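Local coordinates for macrophage receptor MARCO (PDB 2OYA), which is a macrophage scavenger receptor whose cysteine-rich domain carries a basic and an acidic cluster that both contribute to ligand recognition, at residues T40-C43 and R44-Y48. Residues are numbered along the deposited sequence; the frame is centred on the assembly and turned at random.
Sequences TVFC and RMLGY
The carbonyl oxygen of Cys43 takes two backbone N-H groups from opposite faces of its plane: Leu46 N at 3.0 Å and Tyr48 N at 3.1 Å. Both donors stand well above that plane, and the Tyr48 bond is the straighter, with an N-H...O angle of 151°, the Leu46 bond being more bent. The oxygen also lies at the edge of the Tyr48 ring, in the ring plane, 3.6 Å from Tyr48 CD1, an approach set by a first torsion that places CG beside the backbone N (chi1 -62°). Tyr48 CB packs 4.0 Å from Cys43 CB, while the hydroxyl at the far end of the tyrosine is hydrogen-bonded to Asn14.

The Tyr48 bond and a second one from Gly47 N to Arg44 O (2.9 Å) close helix 36-45 of the scavenger receptor cysteine-rich domain in a Schellman motif. Gly47 is the first residue to leave helical angles, with a positive phi at which a CB would press on the carbonyl oxygen of Leu46. One turn earlier Arg44 N makes an ordinary helical bond to Thr40 O (2.9 Å), while Met45 N is shared between Val41 O and, weakly, Phe42 O.

Arg44 runs back along the helix, extended as far as a bend at chi3 (-62°), so that its guanidinium meets two methyls obliquely, Thr40 CG2 lying 3.6 Å from Arg44 NH2 and Val41 CG2 lying near Arg44 NH1. NH1 is held by the carbonyls of Gly73 and Glu75, which ties the helix to the loop that holds them. On another flank Phe42 and Leu46 lie side by side and point the same way, Phe42 CE2 3.9 Å from Leu46 CD1; Phe42 also touches Leu78 and Val99. Cys43 SG is joined in a disulfide to Cys101, linking this last helical turn covalently to strand 98-101.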
# COMPACT_ATOMS: atom_id res chain seq x y z
N THR A 40 -5.05 -0.78 6.04
CA THR A 40 -4.61 -1.30 7.34
C THR A 40 -3.63 -2.46 7.14
O THR A 40 -2.62 -2.53 7.84
CB THR A 40 -5.82 -1.70 8.22
OG1 THR A 40 -6.57 -0.51 8.51
CG2 THR A 40 -5.39 -2.35 9.54
N VAL A 41 -3.91 -3.36 6.20
CA VAL A 41 -2.96 -4.45 5.93
C VAL A 41 -1.62 -3.90 5.45
O VAL A 41 -0.56 -4.29 5.96
CB VAL A 41 -3.51 -5.52 4.97
CG1 VAL A 41 -2.43 -6.55 4.66
CG2 VAL A 41 -4.71 -6.18 5.60
N PHE A 42 -1.67 -2.97 4.49
CA PHE A 42 -0.45 -2.37 3.96
C PHE A 42 0.33 -1.70 5.09
O PHE A 42 1.53 -1.93 5.24
CB PHE A 42 -0.80 -1.34 2.87
CG PHE A 42 0.38 -0.59 2.33
CD1 PHE A 42 1.01 -1.02 1.16
CD2 PHE A 42 0.87 0.56 2.98
CE1 PHE A 42 2.12 -0.32 0.64
CE2 PHE A 42 1.97 1.25 2.48
CZ PHE A 42 2.60 0.80 1.30
N CYS A 43 -0.35 -0.88 5.89
CA CYS A 43 0.30 -0.15 6.98
C CYS A 43 0.87 -1.07 8.08
O CYS A 43 1.94 -0.81 8.62
CB CYS A 43 -0.65 0.88 7.58
SG CYS A 43 -1.08 2.22 6.43
N ARG A 44 0.17 -2.16 8.37
CA ARG A 44 0.62 -3.19 9.31
C ARG A 44 1.97 -3.77 8.90
O ARG A 44 2.84 -4.03 9.75
CB ARG A 44 -0.44 -4.29 9.40
CG ARG A 44 -0.08 -5.54 10.21
CD ARG A 44 -1.29 -6.48 10.23
NE ARG A 44 -2.46 -5.88 10.89
CZ ARG A 44 -3.71 -6.06 10.49
NH1 ARG A 44 -3.96 -6.81 9.41
NH2 ARG A 44 -4.71 -5.49 11.15
N MET A 45 2.16 -3.93 7.59
CA MET A 45 3.44 -4.43 7.07
C MET A 45 4.61 -3.53 7.47
O MET A 45 5.73 -4.02 7.69
CB MET A 45 3.38 -4.59 5.56
CG MET A 45 2.40 -5.66 5.11
SD MET A 45 2.32 -5.74 3.32
CE MET A 45 3.94 -6.43 2.91
N LEU A 46 4.34 -2.23 7.59
CA LEU A 46 5.35 -1.25 8.00
C LEU A 46 5.40 -1.03 9.52
O LEU A 46 6.17 -0.19 10.01
CB LEU A 46 5.14 0.07 7.24
CG LEU A 46 5.36 0.04 5.73
CD1 LEU A 46 4.87 1.36 5.12
CD2 LEU A 46 6.83 -0.18 5.41
N GLY A 47 4.59 -1.79 10.25
CA GLY A 47 4.58 -1.74 11.71
C GLY A 47 3.56 -0.78 12.34
O GLY A 47 3.54 -0.62 13.56
N TYR A 48 2.71 -0.17 11.52
CA TYR A 48 1.64 0.71 12.00
C TYR A 48 0.43 -0.11 12.42
O TYR A 48 0.32 -1.28 12.04
CB TYR A 48 1.26 1.75 10.93
CG TYR A 48 2.38 2.67 10.56
CD1 TYR A 48 3.20 2.40 9.47
CD2 TYR A 48 2.65 3.82 11.32
CE1 TYR A 48 4.26 3.25 9.14
CE2 TYR A 48 3.68 4.67 10.99
CZ TYR A 48 4.49 4.39 9.91
OH TYR A 48 5.52 5.26 9.63